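Local coordinates for protein adenosyl-chloride synthase (Thermotoga maritima, PDB 2ZBV) that binds adenosine between its subunits and, as a member of the SAM hydrolase / SAM-dependent halogenase family, probably acts on S-adenosyl-L-methionine, at residues T6-K11 and L64-Y69; Y69-S74 and T125-D130; D201-R206 and A214-A219; V223-L228 and A241-D246. All coordinates share one frame; numbering follows the deposited sequence.

In the fold
Contacts 1 and 2 are buried and lie in the N-terminal part of the chain; they touch where Trp8 meets Phe126, share Tyr69, and hold the sugar of one adenosine. Contacts 3 and 4 belong to a single sheet in the C-terminal part, are partly exposed, and touch through apolar side chains, Ala215 with Val223 and Ala214 with Leu228. Their chemistry follows their place: a carboxylate and backbone groups bind ribose hydroxyls in contacts 1 and 2, contact 3 is plain strand pairing, and contact 4 reads the adenine through its main chain. The adenosine site of contact 4 is completed by the third subunit, that of contacts 1 and 2 by the second.

Contact 1: residues T6-K11 and L64-Y69; sequences TDWGLK and LVVVDY. With ADN (adenosine), chain D.
The indole of Trp8 turns its edge to Val66, whose CG1 lies in the ring plane, 3.6 Å from Trp8 CZ2; adenosine O3' also meets this rim, 3.5 Å from Trp8 NE1. One face is occupied by Thr6 CG2, which stands over the ring centre, and Phe126 joins the same indole edge-to-face. The second flat group, the Asp7 carboxylate, takes both ribose hydroxyls, one on each oxygen: adenosine O3' donates to Asp7 OD1 and O2' to OD2, both at 2.8 Å. Asp7 CG lies between the backbone N and the carbonyl carbon (chi1 62°), which turns the carboxylate to the sugar, and OD2 is held further by Phe41 N. Val67 CG1 lies alongside, 3.8 Å from Asp7 OD2. Adenosine O3' accepts from Asp68 N at 2.8 Å in a nearly straight bond (167°), and so is both donor and acceptor. Thr6 OG1 accepts from Trp8 N at 3.0 Å, an ST turn, and is also bonded to His36. Thr6 and Val66 form a parallel bridge. The ribose is held by loops that follow the adjacent parallel strands 2-6 and 62-66 of the N-terminal domain, an arrangement common in alpha/beta folds, and a neighbouring subunit completes the site.

Contact 2: residues Y69-S74 and T125-D130; sequences YGVGTS and TFHGRD. With ADN (adenosine), chain D.
Val71 packs its CG2 methyl against the backbone of Thr125 and the imidazole of His127, and this is the tight part of the contact. Val71 CG2 lies 3.6 Å from Thr125 C and 3.7 Å from His127 N, and it stands over one ring face as a CH-pi contact, 4.1 Å from the His127 centroid and 21° off the normal. CG2 is anti to the backbone N, which carries it there, while Val71 CG1 (chi1 65°) comes to 3.8 Å from both Thr125 O and adenosine O4'. Thr125 O accepts from adenosine O5' at 2.7 Å, so the valine packs beside the bond that holds the 5' end of the nucleoside. The contact joins a type II turn, Gly70 to Thr73, to the start of helix 127-140, where Phe126 is at the N-cap position. On the partly exposed side the fit is looser: Gly72 N approaches His127 NE2 obliquely, at 3.8 Å. The turn itself is closed by Gly70 O, which accepts from Thr73 N and, on a lone pair in the carbonyl plane, from Thr73 OG1. At the helix, Arg129 grips Asp130 side-on in a salt bridge, and Arg129 CB lies over the centre of the Phe126 ring; Arg129 NH1 reaches Asp56 of the second subunit.

Contact 3: residues D201-R206 and A214-A219; sequences DVVRVR and AAVAKA
Val216 packs against Asp201 and Val203: its CB lies 3.7 Å from Asp201 O, the carbonyl that accepts from Val216 N in a straight bond (173°). Val216 CG2, anti to the carbonyl carbon, stays close to the same oxygen and then meets Val203 CG1 at 3.7 Å, the two side chains crossing at about a right angle; Val216 also packs on Phe199 outside the pair. The other methyl of Val203, CG2, lies 3.7 Å from Ala214 O. These strands, 202-207 and 210-216, form an antiparallel beta hairpin, strongly twisted here: their short segments run at 132° to one another. Val203 and Ala214 make the hydrogen-bonded pair, with Val203 N to Ala214 O at 2.9 Å and Ala214 N to Val203 O at 2.8 Å, the latter donor nearly in line with the carbonyl. Val202 and Ala215 are the non-hydrogen-bonded pair, their side chains on the other face, where Val202 is exposed. On the face of Val203 and Ala214, Val205 CG2 reaches Ala214 CB at 4.0 Å, and Val230 of the next strand, 228-232, packs against Val203, Val205 and Ala214. Ile259 and Ile261 of strand 258-262 add further apolar contacts to Val205 and Val203 respectively.

Contact 4: residues V223-L228 and A241-D246; sequences VDTGEL and AVNLGD. With ADN (adenosine), chain F.
Leu228 and Val242 meet obliquely, with Leu228 CD2 pressed to 3.5 Å from Val242 CG2, closer than two methyls normally pack. The other methyl of Val242, CG1, points the opposite way along the strand, to 3.4 Å from Gly226 O. Asn243 and Val223 instead lie antiparallel alongside one another: Val223 CG2 touches Asn243 CB at 3.6 Å. Because CG of Asn243 is anti to the backbone N (chi1 180°), its amide extends into the 223-228 loop, where Asn243 ND2 lies 2.9 Å from Val223 O and gives a weak bond to Asp224 O, while OD1 is near adenosine C2. Thr225 and Leu244 also cross, by their methyls CG2 and CD1. Asn243 ties the backbones through both its N and its O: the N donates to Glu227 O at 2.9 Å, and the O accepts from Gly226 N at 2.7 Å. Each segment holds a type II turn, Asp224 to Glu227 and Val242 to Gly245. The second turn reads the adenine edge through backbone atoms, adenosine N6 donating to Val242 O (174°) and Leu244 N donating to adenosine N1 at 2.9 Å. Asp246 then caps helix 247-251, whose Ala247 and Val250 pack on Val242 and whose Leu251 packs on Leu228, while Phe212 of strand 210-216 also meets Leu228 and Leu229 of strand 228-232 lies against Ala241.

Contact 1: residues T6-K11 and L64-Y69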
# COMPACT_ATOMS: atom_id res chain seq x y z
N THR A 6 -11.86 -1.92 -0.97
CA THR A 6 -12.31 -2.32 0.37
C THR A 6 -11.92 -1.30 1.45
O THR A 6 -11.27 -0.29 1.17
CB THR A 6 -11.67 -3.66 0.84
OG1 THR A 6 -10.33 -3.42 1.28
CG2 THR A 6 -11.64 -4.71 -0.29
N ASP A 7 -12.30 -1.60 2.69
CA ASP A 7 -11.97 -0.78 3.85
C ASP A 7 -11.11 -1.64 4.78
O ASP A 7 -11.02 -1.38 5.97
CB ASP A 7 -13.26 -0.33 4.58
CG ASP A 7 -14.08 -1.50 5.13
OD1 ASP A 7 -13.91 -2.63 4.63
OD2 ASP A 7 -14.90 -1.29 6.04
N TRP A 8 -10.48 -2.67 4.22
CA TRP A 8 -9.67 -3.60 5.01
C TRP A 8 -8.31 -3.09 5.46
O TRP A 8 -7.78 -3.55 6.47
CB TRP A 8 -9.47 -4.92 4.27
CG TRP A 8 -10.73 -5.60 3.80
CD1 TRP A 8 -12.02 -5.23 4.06
CD2 TRP A 8 -10.81 -6.70 2.90
NE1 TRP A 8 -12.89 -6.02 3.36
CE2 TRP A 8 -12.17 -6.94 2.64
CE3 TRP A 8 -9.85 -7.52 2.27
CZ2 TRP A 8 -12.61 -7.95 1.77
CZ3 TRP A 8 -10.28 -8.53 1.41
CH2 TRP A 8 -11.66 -8.73 1.17
N GLY A 9 -7.74 -2.15 4.72
CA GLY A 9 -6.42 -1.62 5.07
C GLY A 9 -5.32 -2.51 4.52
O GLY A 9 -5.53 -3.70 4.33
N LEU A 10 -4.15 -1.95 4.26
CA LEU A 10 -3.03 -2.72 3.72
C LEU A 10 -2.15 -3.27 4.84
O LEU A 10 -1.22 -4.05 4.60
CB LEU A 10 -2.20 -1.87 2.77
CG LEU A 10 -2.81 -1.59 1.39
CD1 LEU A 10 -1.88 -0.68 0.59
CD2 LEU A 10 -3.03 -2.90 0.64
N LYS A 11 -2.44 -2.85 6.06
CA LYS A 11 -1.67 -3.30 7.22
C LYS A 11 -2.00 -4.75 7.60
O LYS A 11 -1.12 -5.52 7.98
CB LYS A 11 -1.93 -2.37 8.41
CG LYS A 11 -1.26 -2.81 9.69
CD LYS A 11 -1.31 -1.74 10.76
CE LYS A 11 -0.75 -2.26 12.08
NZ LYS A 11 0.61 -2.86 11.92
N LEU A 64 -14.58 -5.89 -7.43
CA LEU A 64 -14.78 -6.58 -6.16
C LEU A 64 -14.83 -5.47 -5.11
O LEU A 64 -13.80 -4.90 -4.77
CB LEU A 64 -13.61 -7.52 -5.90
CG LEU A 64 -13.54 -8.26 -4.56
CD1 LEU A 64 -14.83 -9.02 -4.28
CD2 LEU A 64 -12.35 -9.20 -4.62
N VAL A 65 -16.03 -5.16 -4.63
CA VAL A 65 -16.21 -4.07 -3.69
C VAL A 65 -16.71 -4.57 -2.34
O VAL A 65 -17.86 -4.97 -2.21
CB VAL A 65 -17.22 -3.04 -4.25
CG1 VAL A 65 -17.24 -1.78 -3.38
CG2 VAL A 65 -16.86 -2.72 -5.69
N VAL A 66 -15.84 -4.53 -1.34
CA VAL A 66 -16.20 -5.02 -0.03
C VAL A 66 -15.98 -4.08 1.14
O VAL A 66 -14.90 -4.04 1.74
CB VAL A 66 -15.49 -6.37 0.27
CG1 VAL A 66 -16.04 -6.98 1.55
CG2 VAL A 66 -15.68 -7.34 -0.89
N VAL A 67 -17.02 -3.31 1.45
CA VAL A 67 -17.08 -2.40 2.60
C VAL A 67 -18.40 -2.99 3.09
O VAL A 67 -19.49 -2.60 2.64
CB VAL A 67 -17.24 -0.94 2.18
CG1 VAL A 67 -17.31 -0.05 3.42
CG2 VAL A 67 -16.06 -0.53 1.30
N ASP A 68 -18.29 -3.93 4.01
CA ASP A 68 -19.44 -4.71 4.44
C ASP A 68 -19.65 -4.85 5.95
O ASP A 68 -19.44 -5.92 6.51
CB ASP A 68 -19.25 -6.07 3.75
CG ASP A 68 -20.43 -6.99 3.88
OD1 ASP A 68 -21.55 -6.51 4.14
OD2 ASP A 68 -20.20 -8.20 3.69
N TYR A 69 -20.09 -3.78 6.60
CA TYR A 69 -20.31 -3.83 8.05
C TYR A 69 -21.40 -4.83 8.44
O TYR A 69 -21.44 -5.31 9.57
CB TYR A 69 -20.67 -2.44 8.58
CG TYR A 69 -21.93 -1.86 7.94
CD1 TYR A 69 -23.19 -2.14 8.46
CD2 TYR A 69 -21.84 -1.07 6.80
CE1 TYR A 69 -24.35 -1.65 7.85
CE2 TYR A 69 -22.98 -0.57 6.18
CZ TYR A 69 -24.23 -0.86 6.70
OH TYR A 69 -25.36 -0.39 6.07
O5' ADN D . -15.85 -9.09 6.05
C5' ADN D . -15.15 -7.86 5.81
C4' ADN D . -15.97 -6.70 6.37
O4' ADN D . -16.16 -6.79 7.81
C3' ADN D . -15.30 -5.32 6.13
O3' ADN D . -15.73 -4.76 4.89
C2' ADN D . -15.73 -4.50 7.36
O2' ADN D . -16.51 -3.36 7.00
C1' ADN D . -16.53 -5.47 8.24
N9 ADN D . -16.18 -5.26 9.66
C8 ADN D . -14.96 -5.54 10.24
N7 ADN D . -14.98 -5.24 11.50
C5 ADN D . -16.20 -4.75 11.82
C6 ADN D . -16.81 -4.26 13.01
N6 ADN D . -16.10 -4.22 14.20
N1 ADN D . -18.09 -3.83 12.95
C2 ADN D . -18.80 -3.85 11.80
N3 ADN D . -18.27 -4.31 10.67
C4 ADN D . -16.99 -4.76 10.63

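Contact 2: residues Y69-S74 and T125-D130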
# COMPACT_ATOMS: atom_id res chain seq x y z
N TYR A 69 -20.09 -3.78 6.60
CA TYR A 69 -20.31 -3.83 8.05
C TYR A 69 -21.40 -4.83 8.44
O TYR A 69 -21.44 -5.31 9.57
CB TYR A 69 -20.67 -2.44 8.58
CG TYR A 69 -21.93 -1.86 7.94
CD1 TYR A 69 -23.19 -2.14 8.46
CD2 TYR A 69 -21.84 -1.07 6.80
CE1 TYR A 69 -24.35 -1.65 7.85
CE2 TYR A 69 -22.98 -0.57 6.18
CZ TYR A 69 -24.23 -0.86 6.70
OH TYR A 69 -25.36 -0.39 6.07
N GLY A 70 -22.30 -5.13 7.50
CA GLY A 70 -23.38 -6.06 7.78
C GLY A 70 -23.05 -7.49 7.41
O GLY A 70 -23.94 -8.34 7.27
N VAL A 71 -21.76 -7.77 7.25
CA VAL A 71 -21.32 -9.10 6.89
C VAL A 71 -21.91 -10.12 7.87
O VAL A 71 -21.89 -9.91 9.09
CB VAL A 71 -19.77 -9.18 6.89
CG1 VAL A 71 -19.23 -8.96 8.32
CG2 VAL A 71 -19.30 -10.52 6.34
N GLY A 72 -22.45 -11.21 7.34
CA GLY A 72 -23.02 -12.23 8.21
C GLY A 72 -24.47 -12.06 8.62
O GLY A 72 -25.03 -12.92 9.29
N THR A 73 -25.09 -10.94 8.23
CA THR A 73 -26.49 -10.69 8.56
C THR A 73 -27.37 -11.08 7.38
O THR A 73 -26.91 -11.72 6.44
CB THR A 73 -26.73 -9.20 8.91
OG1 THR A 73 -26.50 -8.40 7.75
CG2 THR A 73 -25.78 -8.75 10.02
N SER A 74 -28.65 -10.70 7.42
CA SER A 74 -29.57 -11.05 6.34
C SER A 74 -29.38 -10.19 5.09
O SER A 74 -30.08 -10.37 4.09
CB SER A 74 -31.01 -10.92 6.82
OG SER A 74 -31.33 -9.58 7.14
N THR A 125 -17.90 -13.66 9.35
CA THR A 125 -17.52 -12.27 9.18
C THR A 125 -16.50 -11.91 8.10
O THR A 125 -15.95 -10.80 8.12
CB THR A 125 -17.04 -11.69 10.53
OG1 THR A 125 -15.91 -12.44 11.00
CG2 THR A 125 -18.16 -11.79 11.58
N PHE A 126 -16.23 -12.81 7.16
CA PHE A 126 -15.28 -12.51 6.09
C PHE A 126 -15.78 -13.04 4.74
O PHE A 126 -15.09 -13.81 4.07
CB PHE A 126 -13.90 -13.10 6.41
CG PHE A 126 -12.77 -12.49 5.60
CD1 PHE A 126 -12.97 -11.35 4.82
CD2 PHE A 126 -11.49 -13.05 5.64
CE1 PHE A 126 -11.91 -10.78 4.09
CE2 PHE A 126 -10.43 -12.49 4.92
CZ PHE A 126 -10.65 -11.35 4.14
N HIS A 127 -16.98 -12.63 4.35
CA HIS A 127 -17.55 -13.05 3.08
C HIS A 127 -16.68 -12.51 1.94
O HIS A 127 -16.69 -13.05 0.84
CB HIS A 127 -18.99 -12.54 2.95
CG HIS A 127 -19.98 -13.28 3.81
ND1 HIS A 127 -19.60 -14.25 4.71
CD2 HIS A 127 -21.32 -13.16 3.92
CE1 HIS A 127 -20.67 -14.71 5.33
NE2 HIS A 127 -21.73 -14.06 4.88
N GLY A 128 -15.93 -11.45 2.22
CA GLY A 128 -15.05 -10.90 1.21
C GLY A 128 -14.11 -11.96 0.65
O GLY A 128 -13.84 -11.99 -0.55
N ARG A 129 -13.62 -12.84 1.51
CA ARG A 129 -12.71 -13.92 1.10
C ARG A 129 -13.44 -15.19 0.65
O ARG A 129 -13.06 -15.82 -0.34
CB ARG A 129 -11.78 -14.31 2.26
CG ARG A 129 -10.93 -15.57 1.99
CD ARG A 129 -10.33 -16.15 3.28
NE ARG A 129 -11.36 -16.70 4.16
CZ ARG A 129 -11.17 -16.99 5.45
NH1 ARG A 129 -9.99 -16.79 6.02
NH2 ARG A 129 -12.18 -17.47 6.17
N ASP A 130 -14.49 -15.55 1.38
CA ASP A 130 -15.22 -16.78 1.13
C ASP A 130 -16.30 -16.78 0.07
O ASP A 130 -16.65 -17.84 -0.46
CB ASP A 130 -15.80 -17.31 2.44
CG ASP A 130 -14.74 -17.50 3.51
OD1 ASP A 130 -13.58 -17.76 3.14
OD2 ASP A 130 -15.08 -17.40 4.71
O5' ADN D . -15.85 -9.09 6.05
C5' ADN D . -15.15 -7.86 5.81
C4' ADN D . -15.97 -6.70 6.37
O4' ADN D . -16.16 -6.79 7.81
C3' ADN D . -15.30 -5.32 6.13
O3' ADN D . -15.73 -4.76 4.89
C2' ADN D . -15.73 -4.50 7.36
O2' ADN D . -16.51 -3.36 7.00
C1' ADN D . -16.53 -5.47 8.24
N9 ADN D . -16.18 -5.26 9.66
C8 ADN D . -14.96 -5.54 10.24
N7 ADN D . -14.98 -5.24 11.50
C5 ADN D . -16.20 -4.75 11.82
C6 ADN D . -16.81 -4.26 13.01
N6 ADN D . -16.10 -4.22 14.20
N1 ADN D . -18.09 -3.83 12.95
C2 ADN D . -18.80 -3.85 11.80
N3 ADN D . -18.27 -4.31 10.67
C4 ADN D . -16.99 -4.76 10.63

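Contact 3: residues D201-R206 and A214-A219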
# COMPACT_ATOMS: atom_id res chain seq x y z
N ASP A 201 -12.60 33.59 -13.25
CA ASP A 201 -13.63 34.22 -12.44
C ASP A 201 -13.27 33.91 -10.99
O ASP A 201 -12.37 33.11 -10.71
CB ASP A 201 -15.02 33.67 -12.75
CG ASP A 201 -15.73 34.43 -13.87
OD1 ASP A 201 -15.78 35.68 -13.81
OD2 ASP A 201 -16.25 33.78 -14.80
N VAL A 202 -13.97 34.55 -10.07
CA VAL A 202 -13.76 34.31 -8.66
C VAL A 202 -15.13 34.00 -8.09
O VAL A 202 -16.10 34.70 -8.36
CB VAL A 202 -13.18 35.55 -7.95
CG1 VAL A 202 -13.22 35.36 -6.45
CG2 VAL A 202 -11.75 35.78 -8.40
N VAL A 203 -15.21 32.93 -7.31
CA VAL A 203 -16.47 32.54 -6.71
C VAL A 203 -16.32 32.46 -5.20
O VAL A 203 -15.21 32.51 -4.67
CB VAL A 203 -16.96 31.17 -7.25
CG1 VAL A 203 -17.08 31.23 -8.77
CG2 VAL A 203 -16.00 30.06 -6.84
N ARG A 204 -17.46 32.34 -4.52
CA ARG A 204 -17.47 32.23 -3.08
C ARG A 204 -17.78 30.80 -2.64
O ARG A 204 -18.77 30.20 -3.08
CB ARG A 204 -18.49 33.21 -2.48
CG ARG A 204 -17.98 34.65 -2.42
CD ARG A 204 -19.01 35.58 -1.77
NE ARG A 204 -18.47 36.92 -1.51
CZ ARG A 204 -17.61 37.21 -0.54
NH1 ARG A 204 -17.17 36.26 0.27
NH2 ARG A 204 -17.17 38.46 -0.39
N VAL A 205 -16.92 30.26 -1.80
CA VAL A 205 -17.10 28.91 -1.29
C VAL A 205 -17.59 29.04 0.14
O VAL A 205 -16.92 29.65 0.98
CB VAL A 205 -15.77 28.13 -1.31
CG1 VAL A 205 -15.97 26.73 -0.75
CG2 VAL A 205 -15.23 28.07 -2.74
N ARG A 206 -18.76 28.47 0.42
CA ARG A 206 -19.30 28.56 1.76
C ARG A 206 -19.34 27.22 2.47
O ARG A 206 -19.97 26.27 2.00
CB ARG A 206 -20.71 29.16 1.72
CG ARG A 206 -21.16 29.74 3.06
CD ARG A 206 -22.61 30.17 3.05
NE ARG A 206 -23.51 29.04 2.84
CZ ARG A 206 -24.83 29.09 2.99
NH1 ARG A 206 -25.41 30.22 3.36
NH2 ARG A 206 -25.56 28.00 2.78
N ALA A 214 -12.51 32.22 -3.96
CA ALA A 214 -11.62 31.28 -4.61
C ALA A 214 -11.62 31.49 -6.11
O ALA A 214 -12.67 31.66 -6.72
CB ALA A 214 -12.04 29.85 -4.29
N ALA A 215 -10.43 31.49 -6.69
CA ALA A 215 -10.28 31.67 -8.13
C ALA A 215 -10.62 30.38 -8.84
O ALA A 215 -10.28 29.29 -8.37
CB ALA A 215 -8.85 32.08 -8.46
N VAL A 216 -11.33 30.50 -9.96
CA VAL A 216 -11.69 29.34 -10.76
C VAL A 216 -10.50 29.15 -11.68
O VAL A 216 -10.21 30.00 -12.52
CB VAL A 216 -12.96 29.61 -11.58
CG1 VAL A 216 -13.31 28.39 -12.42
CG2 VAL A 216 -14.11 29.95 -10.64
N ALA A 217 -9.79 28.04 -11.52
CA ALA A 217 -8.60 27.79 -12.32
C ALA A 217 -8.50 26.38 -12.86
O ALA A 217 -9.23 25.49 -12.44
CB ALA A 217 -7.35 28.12 -11.50
N LYS A 218 -7.59 26.18 -13.81
CA LYS A 218 -7.38 24.89 -14.43
C LYS A 218 -6.35 24.07 -13.65
O LYS A 218 -6.58 22.89 -13.36
CB LYS A 218 -6.88 25.07 -15.86
CG LYS A 218 -7.87 25.73 -16.80
CD LYS A 218 -7.26 25.89 -18.19
CE LYS A 218 -8.23 26.54 -19.16
NZ LYS A 218 -7.59 26.77 -20.49
N ALA A 219 -5.23 24.70 -13.30
CA ALA A 219 -4.16 24.02 -12.59
C ALA A 219 -3.83 24.66 -11.24
O ALA A 219 -4.04 25.86 -11.05
CB ALA A 219 -2.90 23.99 -13.47

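Contact 4: residues V223-L228 and A241-D246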
# COMPACT_ATOMS: atom_id res chain seq x y z
N VAL A 223 -2.47 29.79 -9.44
CA VAL A 223 -2.65 30.77 -8.38
C VAL A 223 -1.35 30.73 -7.59
O VAL A 223 -0.55 29.81 -7.75
CB VAL A 223 -3.84 30.42 -7.46
CG1 VAL A 223 -5.13 30.41 -8.27
CG2 VAL A 223 -3.63 29.07 -6.77
N ASP A 224 -1.13 31.74 -6.75
CA ASP A 224 0.09 31.76 -5.97
C ASP A 224 0.08 30.64 -4.93
O ASP A 224 -0.98 30.12 -4.58
CB ASP A 224 0.27 33.11 -5.29
CG ASP A 224 0.34 34.25 -6.29
OD1 ASP A 224 1.03 34.09 -7.32
OD2 ASP A 224 -0.28 35.30 -6.04
N THR A 225 1.26 30.29 -4.45
CA THR A 225 1.41 29.24 -3.45
C THR A 225 0.53 29.57 -2.25
O THR A 225 0.46 30.72 -1.82
CB THR A 225 2.88 29.13 -2.99
OG1 THR A 225 3.29 30.38 -2.42
CG2 THR A 225 3.78 28.83 -4.18
N GLY A 226 -0.16 28.56 -1.73
CA GLY A 226 -1.01 28.77 -0.57
C GLY A 226 -2.39 29.34 -0.82
O GLY A 226 -3.19 29.44 0.11
N GLU A 227 -2.69 29.72 -2.06
CA GLU A 227 -4.01 30.27 -2.39
C GLU A 227 -5.04 29.21 -2.77
O GLU A 227 -4.69 28.15 -3.30
CB GLU A 227 -3.88 31.27 -3.55
CG GLU A 227 -3.07 32.51 -3.24
CD GLU A 227 -3.57 33.26 -2.01
OE1 GLU A 227 -4.80 33.44 -1.88
OE2 GLU A 227 -2.72 33.66 -1.19
N LEU A 228 -6.31 29.51 -2.50
CA LEU A 228 -7.42 28.61 -2.81
C LEU A 228 -7.84 28.67 -4.28
O LEU A 228 -7.74 29.72 -4.92
CB LEU A 228 -8.65 28.97 -1.96
CG LEU A 228 -8.70 28.54 -0.50
CD1 LEU A 228 -9.72 29.41 0.24
CD2 LEU A 228 -9.07 27.06 -0.41
N ALA A 241 -9.05 23.24 -3.97
CA ALA A 241 -7.68 22.94 -3.58
C ALA A 241 -6.93 24.19 -3.16
O ALA A 241 -7.36 25.30 -3.45
CB ALA A 241 -6.94 22.27 -4.73
N VAL A 242 -5.82 23.99 -2.46
CA VAL A 242 -4.95 25.09 -2.06
C VAL A 242 -3.65 24.75 -2.76
O VAL A 242 -3.12 23.65 -2.59
CB VAL A 242 -4.71 25.13 -0.52
CG1 VAL A 242 -3.59 26.10 -0.18
CG2 VAL A 242 -5.99 25.54 0.20
N ASN A 243 -3.14 25.67 -3.57
CA ASN A 243 -1.91 25.42 -4.29
C ASN A 243 -0.76 25.14 -3.34
O ASN A 243 -0.37 25.99 -2.54
CB ASN A 243 -1.57 26.61 -5.20
CG ASN A 243 -0.29 26.39 -5.96
OD1 ASN A 243 0.05 25.26 -6.30
ND2 ASN A 243 0.43 27.47 -6.25
N LEU A 244 -0.22 23.92 -3.41
CA LEU A 244 0.88 23.51 -2.55
C LEU A 244 0.48 23.55 -1.09
O LEU A 244 1.32 23.75 -0.20
CB LEU A 244 2.11 24.39 -2.80
CG LEU A 244 2.85 24.10 -4.13
CD1 LEU A 244 3.83 25.23 -4.47
CD2 LEU A 244 3.57 22.77 -4.01
N GLY A 245 -0.81 23.36 -0.83
CA GLY A 245 -1.33 23.37 0.53
C GLY A 245 -2.45 22.36 0.71
O GLY A 245 -2.73 21.56 -0.19
N ASP A 246 -3.11 22.42 1.87
CA ASP A 246 -4.19 21.51 2.23
C ASP A 246 -5.53 22.23 2.38
O ASP A 246 -5.78 22.89 3.39
CB ASP A 246 -3.84 20.82 3.55
CG ASP A 246 -4.83 19.72 3.93
OD1 ASP A 246 -6.04 19.86 3.68
OD2 ASP A 246 -4.38 18.70 4.50
O5' ADN F . -1.34 15.10 -11.07
C5' ADN F . -0.75 14.50 -9.92
C4' ADN F . 0.12 15.54 -9.22
O4' ADN F . -0.68 16.66 -8.77
C3' ADN F . 0.82 14.97 -7.97
O3' ADN F . 2.10 14.47 -8.31
C2' ADN F . 0.85 16.18 -6.99
O2' ADN F . 2.19 16.56 -6.64
C1' ADN F . 0.10 17.30 -7.71
N9 ADN F . -0.81 18.00 -6.79
C8 ADN F . -1.92 17.46 -6.19
N7 ADN F . -2.49 18.35 -5.43
C5 ADN F . -1.79 19.50 -5.48
C6 ADN F . -1.93 20.79 -4.87
N6 ADN F . -2.97 21.05 -4.01
N1 ADN F . -1.01 21.74 -5.16
C2 ADN F . 0.01 21.50 -6.00
N3 ADN F . 0.16 20.31 -6.59
C4 ADN F . -0.70 19.30 -6.36